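PDB 4EV0: transcription regulator, Crp family from Thermus thermophilus, which activates transcription from a set of promoters when it has bound cyclic AMP, working as a homodimer with winged helix-turn-helix DNA-binding domains. Local coordinates for residues Leu17-Tyr27 against Leu97-Leu108; Asp38-Val46 against Glu76-Arg85. All blocks are in the same frame, centred on the assembly; numbering follows the deposited sequence.

Contact 1: Leu17-Tyr27 against Leu97-Leu108; sequences LALSYFQRRLY and LLALFREDYLAL
Y21 lays its ring against L108, where the cyclic nucleotide-binding beta barrel meets the helix that follows it. Beside this, edge strand 23-27 pairs antiparallel with strand 97-101. Q23 and A99 form a hydrogen-bonded pair, and A99 N reaches Q23 O at 2.7 Å in an almost straight bond (177°). R25 and L97 pair likewise.

Y21 can be followed outward. Its CB touches L100 CD1 at 4.0 Å. CG is anti to its own carbonyl carbon (chi1 -71°), which carries the ring to helix 102-108. CD2 comes 3.4 Å from D104 O. CD1 and CE1 rest on L108 CD1, and CE2 meets the A107 methyl. CZ lies near L108 CA, and OH ends 4.2 Å from A107 O. L108 CB stands over the ring centre, 3.9 Å from the centroid, as a CH-pi contact. Replacing Y21 by alanine would probably open a gap over L108 CB and CD1 and lose the contacts to D104 O and A107.

F22 packs in the same manner one residue on. L100 CB lies over one ring face, offset toward the rim, and L98 O is at the ring edge. L45 of strand 42-46 also touches this ring.

Q23, R25, L97 and A99 point to one face of the sheet, R24 and L98 to the opposite one. R25 bends at chi2 and brings its guanidinium across F101, the helix N-cap residue. The two planes are 48° apart. Q23 OE1 takes a weak bond from R25 NH2. Q23 NE2 makes a weak bond to water 2, which donates to D104 OD2 at 3.0 Å.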
loop_
_atom_site.group_PDB
_atom_site.type_symbol
_atom_site.label_atom_id
_atom_site.label_comp_id
_atom_site.label_asym_id
_atom_site.label_seq_id
_atom_site.Cartn_x
_atom_site.Cartn_y
_atom_site.Cartn_z
ATOM N N LEU B 17 -13.796 -21.398 23.996
ATOM C CA LEU B 17 -13.841 -22.485 23.032
ATOM C C LEU B 17 -12.715 -22.356 22.007
ATOM O O LEU B 17 -11.980 -23.307 21.753
ATOM C CB LEU B 17 -15.213 -22.475 22.342
ATOM C CG LEU B 17 -15.726 -23.603 21.444
ATOM C CD1 LEU B 17 -17.236 -23.449 21.277
ATOM C CD2 LEU B 17 -15.062 -23.589 20.076
ATOM N N ALA B 18 -12.588 -21.170 21.423
ATOM C CA ALA B 18 -11.564 -20.923 20.410
ATOM C C ALA B 18 -10.134 -21.106 20.952
ATOM O O ALA B 18 -9.301 -21.762 20.323
ATOM C CB ALA B 18 -11.751 -19.536 19.790
ATOM N N LEU B 19 -9.865 -20.559 22.134
ATOM C CA LEU B 19 -8.536 -20.636 22.736
ATOM C C LEU B 19 -8.044 -22.065 22.981
ATOM O O LEU B 19 -6.836 -22.292 23.110
ATOM C CB LEU B 19 -8.508 -19.845 24.044
ATOM C CG LEU B 19 -8.479 -18.335 23.815
ATOM C CD1 LEU B 19 -8.596 -17.578 25.125
ATOM C CD2 LEU B 19 -7.199 -17.965 23.083
ATOM N N SER B 20 -8.975 -23.023 23.035
ATOM C CA SER B 20 -8.641 -24.407 23.386
ATOM C C SER B 20 -7.958 -25.155 22.243
ATOM O O SER B 20 -7.410 -26.245 22.446
ATOM C CB SER B 20 -9.881 -25.174 23.870
ATOM O OG SER B 20 -10.770 -25.492 22.806
ATOM N N TYR B 21 -8.000 -24.566 21.044
ATOM C CA TYR B 21 -7.335 -25.147 19.875
ATOM C C TYR B 21 -5.841 -24.750 19.780
ATOM O O TYR B 21 -5.084 -25.287 18.963
ATOM C CB TYR B 21 -8.087 -24.751 18.602
ATOM C CG TYR B 21 -9.437 -25.420 18.423
ATOM C CD1 TYR B 21 -10.555 -24.994 19.136
ATOM C CD2 TYR B 21 -9.604 -26.454 17.509
ATOM C CE1 TYR B 21 -11.797 -25.599 18.962
ATOM C CE2 TYR B 21 -10.841 -27.063 17.328
ATOM C CZ TYR B 21 -11.930 -26.633 18.058
ATOM O OH TYR B 21 -13.156 -27.242 17.879
ATOM N N PHE B 22 -5.431 -23.810 20.629
ATOM C CA PHE B 22 -4.093 -23.230 20.567
ATOM C C PHE B 22 -3.051 -24.040 21.360
ATOM O O PHE B 22 -3.389 -24.830 22.248
ATOM C CB PHE B 22 -4.125 -21.796 21.081
ATOM C CG PHE B 22 -4.702 -20.823 20.112
ATOM C CD1 PHE B 22 -6.059 -20.824 19.828
ATOM C CD2 PHE B 22 -3.892 -19.885 19.488
ATOM C CE1 PHE B 22 -6.593 -19.905 18.919
ATOM C CE2 PHE B 22 -4.421 -18.979 18.591
ATOM C CZ PHE B 22 -5.769 -18.990 18.311
ATOM N N GLN B 23 -1.785 -23.843 21.012
ATOM C CA GLN B 23 -0.677 -24.497 21.690
ATOM C C GLN B 23 0.283 -23.415 22.155
ATOM O O GLN B 23 0.498 -22.414 21.457
ATOM C CB GLN B 23 0.017 -25.479 20.745
ATOM C CG GLN B 23 -0.966 -26.469 20.128
ATOM C CD GLN B 23 -0.314 -27.594 19.341
ATOM O OE1 GLN B 23 0.891 -27.839 19.444
ATOM N NE2 GLN B 23 -1.127 -28.294 18.545
ATOM N N ARG B 24 0.840 -23.605 23.344
ATOM C CA ARG B 24 1.753 -22.633 23.918
ATOM C C ARG B 24 3.161 -22.803 23.338
ATOM O O ARG B 24 3.667 -23.912 23.253
ATOM C CB ARG B 24 1.766 -22.775 25.441
ATOM C CG ARG B 24 0.377 -22.658 26.085
ATOM C CD ARG B 24 0.434 -22.915 27.596
ATOM N NE ARG B 24 -0.631 -22.215 28.320
ATOM C CZ ARG B 24 -1.634 -22.815 28.959
ATOM N NH1 ARG B 24 -1.718 -24.134 28.966
ATOM N NH2 ARG B 24 -2.549 -22.091 29.596
ATOM N N ARG B 25 3.768 -21.700 22.907
ATOM C CA ARG B 25 5.154 -21.693 22.438
ATOM C C ARG B 25 5.883 -20.490 23.056
ATOM O O ARG B 25 5.323 -19.393 23.132
ATOM C CB ARG B 25 5.226 -21.628 20.905
ATOM C CG ARG B 25 4.588 -22.816 20.150
ATOM C CD ARG B 25 5.508 -24.030 20.149
ATOM N NE ARG B 25 5.126 -25.069 19.186
ATOM C CZ ARG B 25 4.285 -26.068 19.445
ATOM N NH1 ARG B 25 3.690 -26.149 20.632
ATOM N NH2 ARG B 25 4.026 -26.982 18.516
ATOM N N LEU B 26 7.119 -20.705 23.509
ATOM C CA LEU B 26 7.884 -19.659 24.195
ATOM C C LEU B 26 9.127 -19.221 23.421
ATOM O O LEU B 26 9.901 -20.059 22.946
ATOM C CB LEU B 26 8.289 -20.107 25.603
ATOM C CG LEU B 26 7.242 -20.024 26.721
ATOM C CD1 LEU B 26 6.091 -21.008 26.512
ATOM C CD2 LEU B 26 7.896 -20.246 28.092
ATOM N N TYR B 27 9.310 -17.904 23.298
ATOM C CA TYR B 27 10.498 -17.337 22.648
ATOM C C TYR B 27 11.148 -16.260 23.506
ATOM O O TYR B 27 10.567 -15.186 23.698
ATOM C CB TYR B 27 10.158 -16.778 21.253
ATOM C CG TYR B 27 9.783 -17.868 20.288
ATOM C CD1 TYR B 27 8.467 -18.315 20.188
ATOM C CD2 TYR B 27 10.752 -18.490 19.513
ATOM C CE1 TYR B 27 8.128 -19.343 19.330
ATOM C CE2 TYR B 27 10.422 -19.520 18.650
ATOM C CZ TYR B 27 9.112 -19.948 18.563
ATOM O OH TYR B 27 8.797 -20.978 17.704
ATOM N N LEU B 97 3.731 -17.067 23.031
ATOM C CA LEU B 97 2.923 -17.133 21.826
ATOM C C LEU B 97 1.890 -18.236 21.927
ATOM O O LEU B 97 2.204 -19.352 22.357
ATOM C CB LEU B 97 3.818 -17.393 20.611
ATOM C CG LEU B 97 4.812 -16.279 20.255
ATOM C CD1 LEU B 97 5.590 -16.641 19.005
ATOM C CD2 LEU B 97 4.098 -14.937 20.074
ATOM N N LEU B 98 0.656 -17.935 21.540
ATOM C CA LEU B 98 -0.356 -18.968 21.389
ATOM C C LEU B 98 -0.454 -19.309 19.912
ATOM O O LEU B 98 -0.832 -18.465 19.095
ATOM C CB LEU B 98 -1.702 -18.508 21.940
ATOM C CG LEU B 98 -1.840 -18.403 23.458
ATOM C CD1 LEU B 98 -3.131 -17.693 23.812
ATOM C CD2 LEU B 98 -1.779 -19.782 24.125
ATOM N N ALA B 99 -0.090 -20.541 19.568
ATOM C CA ALA B 99 -0.003 -20.955 18.172
ATOM C C ALA B 99 -1.212 -21.763 17.728
ATOM O O ALA B 99 -1.699 -22.647 18.452
ATOM C CB ALA B 99 1.261 -21.745 17.938
ATOM N N LEU B 100 -1.694 -21.471 16.528
ATOM C CA LEU B 100 -2.785 -22.254 15.974
ATOM C C LEU B 100 -2.360 -22.889 14.656
ATOM O O LEU B 100 -2.089 -22.199 13.673
ATOM C CB LEU B 100 -4.014 -21.373 15.800
ATOM C CG LEU B 100 -5.186 -21.990 15.052
ATOM C CD1 LEU B 100 -5.730 -23.186 15.824
ATOM C CD2 LEU B 100 -6.243 -20.918 14.834
ATOM N N PHE B 101 -2.280 -24.211 14.643
ATOM C CA PHE B 101 -1.817 -24.911 13.456
ATOM C C PHE B 101 -2.925 -25.041 12.432
ATOM O O PHE B 101 -4.086 -24.784 12.739
ATOM C CB PHE B 101 -1.150 -26.232 13.828
ATOM C CG PHE B 101 0.187 -26.034 14.473
ATOM C CD1 PHE B 101 0.280 -25.671 15.811
ATOM C CD2 PHE B 101 1.353 -26.135 13.732
ATOM C CE1 PHE B 101 1.523 -25.445 16.412
ATOM C CE2 PHE B 101 2.599 -25.911 14.331
ATOM C CZ PHE B 101 2.678 -25.567 15.669
ATOM N N ARG B 102 -2.557 -25.382 11.205
ATOM C CA ARG B 102 -3.503 -25.338 10.100
ATOM C C ARG B 102 -4.656 -26.338 10.282
ATOM O O ARG B 102 -5.824 -25.998 10.065
ATOM C CB ARG B 102 -2.781 -25.561 8.772
ATOM C CG ARG B 102 -3.645 -25.238 7.577
ATOM C CD ARG B 102 -2.882 -25.331 6.274
ATOM N NE ARG B 102 -3.781 -25.718 5.194
ATOM C CZ ARG B 102 -4.518 -24.874 4.470
ATOM N NH1 ARG B 102 -4.459 -23.559 4.683
ATOM N NH2 ARG B 102 -5.309 -25.350 3.515
ATOM N N GLU B 103 -4.328 -27.560 10.697
ATOM C CA GLU B 103 -5.350 -28.583 10.907
ATOM C C GLU B 103 -6.288 -28.217 12.057
ATOM O O GLU B 103 -7.476 -28.532 12.018
ATOM C CB GLU B 103 -4.727 -29.968 11.138
ATOM C CG GLU B 103 -3.940 -30.513 9.950
ATOM C CD GLU B 103 -4.688 -30.355 8.630
ATOM O OE1 GLU B 103 -5.620 -31.153 8.363
ATOM O OE2 GLU B 103 -4.348 -29.422 7.860
ATOM N N ASP B 104 -5.759 -27.542 13.075
ATOM C CA ASP B 104 -6.592 -27.157 14.210
ATOM C C ASP B 104 -7.441 -25.942 13.887
ATOM O O ASP B 104 -8.558 -25.802 14.392
ATOM C CB ASP B 104 -5.743 -26.912 15.450
ATOM C CG ASP B 104 -5.103 -28.179 15.968
ATOM O OD1 ASP B 104 -5.823 -29.193 16.126
ATOM O OD2 ASP B 104 -3.878 -28.165 16.205
ATOM N N TYR B 105 -6.906 -25.073 13.035
ATOM C CA TYR B 105 -7.648 -23.934 12.536
ATOM C C TYR B 105 -8.857 -24.400 11.705
ATOM O O TYR B 105 -9.964 -23.880 11.863
ATOM C CB TYR B 105 -6.712 -23.027 11.723
ATOM C CG TYR B 105 -7.406 -22.208 10.675
ATOM C CD1 TYR B 105 -7.930 -20.954 10.979
ATOM C CD2 TYR B 105 -7.537 -22.680 9.378
ATOM C CE1 TYR B 105 -8.575 -20.197 10.020
ATOM C CE2 TYR B 105 -8.186 -21.925 8.398
ATOM C CZ TYR B 105 -8.699 -20.683 8.725
ATOM O OH TYR B 105 -9.345 -19.936 7.761
ATOM N N LEU B 106 -8.633 -25.386 10.838
ATOM C CA LEU B 106 -9.674 -25.931 9.964
ATOM C C LEU B 106 -10.856 -26.529 10.732
ATOM O O LEU B 106 -12.012 -26.427 10.311
ATOM C CB LEU B 106 -9.083 -26.990 9.025
ATOM C CG LEU B 106 -8.227 -26.417 7.895
ATOM C CD1 LEU B 106 -7.755 -27.521 6.968
ATOM C CD2 LEU B 106 -9.019 -25.381 7.132
ATOM N N ALA B 107 -10.562 -27.162 11.858
ATOM C CA ALA B 107 -11.628 -27.721 12.675
ATOM C C ALA B 107 -12.310 -26.614 13.485
ATOM O O ALA B 107 -13.512 -26.694 13.763
ATOM C CB ALA B 107 -11.101 -28.846 13.584
ATOM N N LEU B 108 -11.552 -25.580 13.852
ATOM C CA LEU B 108 -12.113 -24.477 14.635
ATOM C C LEU B 108 -13.157 -23.641 13.874
ATOM O O LEU B 108 -14.227 -23.335 14.405
ATOM C CB LEU B 108 -11.014 -23.562 15.174
ATOM C CG LEU B 108 -11.512 -22.258 15.818
ATOM C CD1 LEU B 108 -12.441 -22.559 16.996
ATOM C CD2 LEU B 108 -10.338 -21.372 16.260
HETATM O O HOH W 1 -3.209 -25.568 17.368
HETATM O O HOH W 2 -1.662 -30.124 16.058
#

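Contact 2: Asp38-Val46 against Glu76-Arg85; sequences DLGQALYLV and EMSLLDEGER. With CMP (adenosine-3',5'-cyclic-monophosphate), chain G.
R85 reaches from the phosphate-binding cassette of the cyclic nucleotide-binding domain to strand 42-46. The cassette holds the short helix 76-81 and the loop after it. R85 NH2 donates to A42 O at 2.8 Å, in the guanidinium plane and on a carbonyl lone pair. NH1 binds O1P of cyclic AMP at 2.6 Å. G40 CA covers one face of the guanidinium, where a side chain would clash with R85 and S78. F34 adds a cation-pi contact.

The tight apolar part lies on the other side of A42. L43 CD2 meets L79 CD2 at 3.5 Å, and L43 CB packs on the backbone of E76. L119 of helix 114-135 also touches L43. E76 turns its carboxylate to the ribose O2', and R126 forms a salt bridge with it.

The side of D38 and E84 is looser. R85 N donates to D38 O, but the D38 carboxylate turns away to Y35 N. E84 is exposed and meets D38 O through its CA, 3.4 Å away. At the inner margin of this side, water 5 links G40 O to S78 O. In the pocket, S78 N donates to cyclic AMP O1P at 3.0 Å, nearly straight (168°).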
loop_
_atom_site.group_PDB
_atom_site.type_symbol
_atom_site.label_atom_id
_atom_site.label_comp_id
_atom_site.label_asym_id
_atom_site.label_seq_id
_atom_site.Cartn_x
_atom_site.Cartn_y
_atom_site.Cartn_z
ATOM N N ASP B 38 10.389 -19.127 4.973
ATOM C CA ASP B 38 10.256 -20.384 5.696
ATOM C C ASP B 38 8.906 -21.068 5.400
ATOM O O ASP B 38 7.903 -20.401 5.107
ATOM C CB ASP B 38 10.410 -20.146 7.201
ATOM C CG ASP B 38 11.877 -20.076 7.657
ATOM O OD1 ASP B 38 12.793 -20.244 6.817
ATOM O OD2 ASP B 38 12.106 -19.868 8.876
ATOM N N LEU B 39 8.893 -22.400 5.470
ATOM C CA LEU B 39 7.644 -23.152 5.411
ATOM C C LEU B 39 6.869 -22.821 6.678
ATOM O O LEU B 39 7.427 -22.884 7.771
ATOM C CB LEU B 39 7.943 -24.657 5.342
ATOM C CG LEU B 39 6.796 -25.678 5.266
ATOM C CD1 LEU B 39 7.236 -26.901 4.477
ATOM C CD2 LEU B 39 6.315 -26.100 6.656
ATOM N N GLY B 40 5.599 -22.453 6.545
ATOM C CA GLY B 40 4.800 -22.108 7.710
ATOM C C GLY B 40 3.515 -22.909 7.826
ATOM O O GLY B 40 2.814 -23.126 6.833
ATOM N N GLN B 41 3.192 -23.343 9.040
ATOM C CA GLN B 41 1.995 -24.149 9.237
ATOM C C GLN B 41 1.126 -23.668 10.395
ATOM O O GLN B 41 0.208 -24.368 10.817
ATOM C CB GLN B 41 2.360 -25.632 9.381
ATOM C CG GLN B 41 2.900 -26.235 8.086
ATOM C CD GLN B 41 3.083 -27.741 8.141
ATOM O OE1 GLN B 41 2.913 -28.367 9.189
ATOM N NE2 GLN B 41 3.424 -28.332 7.000
ATOM N N ALA B 42 1.403 -22.464 10.888
ATOM C CA ALA B 42 0.673 -21.931 12.036
ATOM C C ALA B 42 0.669 -20.405 12.102
ATOM O O ALA B 42 1.611 -19.742 11.636
ATOM C CB ALA B 42 1.248 -22.501 13.328
ATOM N N LEU B 43 -0.390 -19.853 12.692
ATOM C CA LEU B 43 -0.408 -18.432 13.038
ATOM C C LEU B 43 -0.190 -18.305 14.535
ATOM O O LEU B 43 -0.257 -19.296 15.261
ATOM C CB LEU B 43 -1.725 -17.762 12.626
ATOM C CG LEU B 43 -3.060 -18.309 13.149
ATOM C CD1 LEU B 43 -3.396 -17.837 14.572
ATOM C CD2 LEU B 43 -4.181 -17.954 12.183
ATOM N N TYR B 44 0.052 -17.090 15.004
ATOM C CA TYR B 44 0.334 -16.875 16.413
ATOM C C TYR B 44 -0.413 -15.666 16.959
ATOM O O TYR B 44 -0.503 -14.618 16.305
ATOM C CB TYR B 44 1.844 -16.681 16.654
ATOM C CG TYR B 44 2.742 -17.794 16.151
ATOM C CD1 TYR B 44 3.236 -17.783 14.856
ATOM C CD2 TYR B 44 3.106 -18.847 16.977
ATOM C CE1 TYR B 44 4.061 -18.791 14.388
ATOM C CE2 TYR B 44 3.933 -19.874 16.519
ATOM C CZ TYR B 44 4.410 -19.834 15.222
ATOM O OH TYR B 44 5.232 -20.839 14.756
ATOM N N LEU B 45 -0.943 -15.831 18.164
ATOM C CA LEU B 45 -1.392 -14.720 18.989
ATOM C C LEU B 45 -0.295 -14.441 20.003
ATOM O O LEU B 45 0.354 -15.368 20.487
ATOM C CB LEU B 45 -2.667 -15.107 19.732
ATOM C CG LEU B 45 -4.005 -14.505 19.303
ATOM C CD1 LEU B 45 -3.965 -13.988 17.862
ATOM C CD2 LEU B 45 -5.100 -15.534 19.475
ATOM N N VAL B 46 -0.075 -13.169 20.322
ATOM C CA VAL B 46 0.877 -12.816 21.372
ATOM C C VAL B 46 0.164 -12.799 22.720
ATOM O O VAL B 46 -0.760 -12.011 22.933
ATOM C CB VAL B 46 1.540 -11.449 21.119
ATOM C CG1 VAL B 46 2.317 -10.998 22.357
ATOM C CG2 VAL B 46 2.438 -11.511 19.890
ATOM N N GLU B 76 -0.538 -15.415 9.692
ATOM C CA GLU B 76 -1.796 -15.971 9.195
ATOM C C GLU B 76 -1.765 -16.281 7.692
ATOM O O GLU B 76 -2.575 -17.051 7.195
ATOM C CB GLU B 76 -2.970 -15.050 9.552
ATOM C CG GLU B 76 -3.056 -13.758 8.733
ATOM C CD GLU B 76 -1.932 -12.746 9.021
ATOM O OE1 GLU B 76 -1.333 -12.763 10.126
ATOM O OE2 GLU B 76 -1.650 -11.916 8.127
ATOM N N MET B 77 -0.818 -15.701 6.970
ATOM C CA MET B 77 -0.782 -15.879 5.524
ATOM C C MET B 77 -0.323 -17.286 5.120
ATOM O O MET B 77 -0.981 -17.943 4.317
ATOM C CB MET B 77 0.034 -14.766 4.858
ATOM C CG MET B 77 -0.610 -13.383 5.039
ATOM S SD MET B 77 0.457 -11.902 4.866
ATOM C CE MET B 77 1.129 -12.090 3.227
ATOM N N SER B 78 0.786 -17.755 5.689
ATOM C CA SER B 78 1.259 -19.106 5.406
ATOM C C SER B 78 0.248 -20.127 5.916
ATOM O O SER B 78 0.039 -21.169 5.297
ATOM C CB SER B 78 2.633 -19.345 6.024
ATOM O OG SER B 78 3.595 -18.465 5.460
ATOM N N LEU B 79 -0.399 -19.800 7.030
ATOM C CA LEU B 79 -1.489 -20.623 7.539
ATOM C C LEU B 79 -2.614 -20.798 6.511
ATOM O O LEU B 79 -3.166 -21.886 6.344
ATOM C CB LEU B 79 -2.064 -20.036 8.833
ATOM C CG LEU B 79 -3.249 -20.879 9.325
ATOM C CD1 LEU B 79 -2.926 -21.583 10.642
ATOM C CD2 LEU B 79 -4.536 -20.073 9.416
ATOM N N LEU B 80 -2.933 -19.713 5.820
ATOM C CA LEU B 80 -4.058 -19.689 4.904
ATOM C C LEU B 80 -3.742 -20.275 3.539
ATOM O O LEU B 80 -4.505 -21.097 3.038
ATOM C CB LEU B 80 -4.580 -18.260 4.767
ATOM C CG LEU B 80 -5.343 -17.733 5.981
ATOM C CD1 LEU B 80 -5.448 -16.214 5.915
ATOM C CD2 LEU B 80 -6.737 -18.392 6.064
ATOM N N ASP B 81 -2.624 -19.863 2.941
ATOM C CA ASP B 81 -2.320 -20.226 1.550
ATOM C C ASP B 81 -1.183 -21.242 1.377
ATOM O O ASP B 81 -0.890 -21.669 0.256
ATOM C CB ASP B 81 -2.046 -18.973 0.699
ATOM C CG ASP B 81 -0.862 -18.150 1.207
ATOM O OD1 ASP B 81 0.001 -18.714 1.937
ATOM O OD2 ASP B 81 -0.795 -16.927 0.867
ATOM N N GLU B 82 -0.547 -21.605 2.491
ATOM C CA GLU B 82 0.582 -22.545 2.500
ATOM C C GLU B 82 1.796 -22.006 1.731
ATOM O O GLU B 82 2.706 -22.759 1.394
ATOM C CB GLU B 82 0.173 -23.951 1.995
ATOM C CG GLU B 82 -1.151 -24.495 2.580
ATOM C CD GLU B 82 -1.482 -25.948 2.156
ATOM O OE1 GLU B 82 -2.599 -26.194 1.639
ATOM O OE2 GLU B 82 -0.642 -26.853 2.358
ATOM N N GLY B 83 1.803 -20.701 1.448
ATOM C CA GLY B 83 2.959 -20.053 0.847
ATOM C C GLY B 83 4.056 -19.854 1.887
ATOM O O GLY B 83 3.819 -20.021 3.087
ATOM N N GLU B 84 5.252 -19.478 1.449
ATOM C CA GLU B 84 6.310 -19.164 2.402
ATOM C C GLU B 84 5.926 -17.959 3.248
ATOM O O GLU B 84 5.028 -17.185 2.881
ATOM C CB GLU B 84 7.631 -18.919 1.686
ATOM C CG GLU B 84 8.119 -20.106 0.899
ATOM C CD GLU B 84 9.340 -19.784 0.069
ATOM O OE1 GLU B 84 9.518 -18.596 -0.290
ATOM O OE2 GLU B 84 10.121 -20.721 -0.219
ATOM N N ARG B 85 6.591 -17.817 4.389
ATOM C CA ARG B 85 6.404 -16.653 5.232
ATOM C C ARG B 85 6.734 -15.407 4.415
ATOM O O ARG B 85 7.784 -15.338 3.774
ATOM C CB ARG B 85 7.328 -16.727 6.438
ATOM C CG ARG B 85 7.059 -17.893 7.349
ATOM C CD ARG B 85 5.682 -17.773 7.946
ATOM N NE ARG B 85 5.488 -18.752 9.010
ATOM C CZ ARG B 85 4.325 -18.954 9.622
ATOM N NH1 ARG B 85 3.261 -18.228 9.256
ATOM N NH2 ARG B 85 4.227 -19.867 10.593
HETATM P P CMP G . 3.027 -14.922 7.258
HETATM O O1P CMP G . 2.597 -16.313 7.621
HETATM O O2P CMP G . 3.117 -14.545 5.797
HETATM O "O5'" CMP G . 4.416 -14.560 7.999
HETATM C "C5'" CMP G . 4.784 -13.205 8.253
HETATM C "C4'" CMP G . 3.588 -12.467 8.746
HETATM O "O4'" CMP G . 3.795 -11.042 8.786
HETATM C "C3'" CMP G . 2.385 -12.588 7.865
HETATM O "O3'" CMP G . 1.876 -13.907 7.840
HETATM C "C2'" CMP G . 1.480 -11.526 8.461
HETATM O "O2'" CMP G . 0.952 -11.949 9.706
HETATM C "C1'" CMP G . 2.516 -10.422 8.735
HETATM N N9 CMP G . 2.517 -9.412 7.673
HETATM C C8 CMP G . 2.812 -9.597 6.373
HETATM N N7 CMP G . 2.663 -8.422 5.699
HETATM C C5 CMP G . 2.271 -7.479 6.581
HETATM C C6 CMP G . 1.955 -6.027 6.542
HETATM N N6 CMP G . 2.028 -5.338 5.369
HETATM N N1 CMP G . 1.586 -5.432 7.709
HETATM C C2 CMP G . 1.505 -6.110 8.866
HETATM N N3 CMP G . 1.793 -7.428 8.974
HETATM C C4 CMP G . 2.171 -8.143 7.886
HETATM O O HOH W 3 7.716 -21.065 9.382
HETATM O O HOH W 4 4.608 -22.733 4.201
HETATM O O HOH W 5 -0.035 -23.856 6.127
HETATM O O HOH W 6 6.422 -21.249 12.235
#

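How the contacts relate
Both contacts belong to the cyclic nucleotide-binding domain, with centres about 12 Å apart. Along the chain, contact 2 falls between the segments of contact 1. They share one antiparallel sheet: strand 95-101 lies between edge strand 23-27 and strand 42-46. Backbone bonds join L98 to L45 and L100 to L43. R102 NH1 reaches L79 O at 2.7 Å, a probable hydrogen bond from helix 102-111 to the cassette helix. Contact 2 holds the ligand; contact 1 lies farther away. Y105 hydrogen-bonds H117 of the second subunit, and D81 forms a salt bridge with R128 of the second subunit. The sheet thus connects the outer strand with the cyclic AMP site, while helices 102-111 and 76-81 meet that subunit.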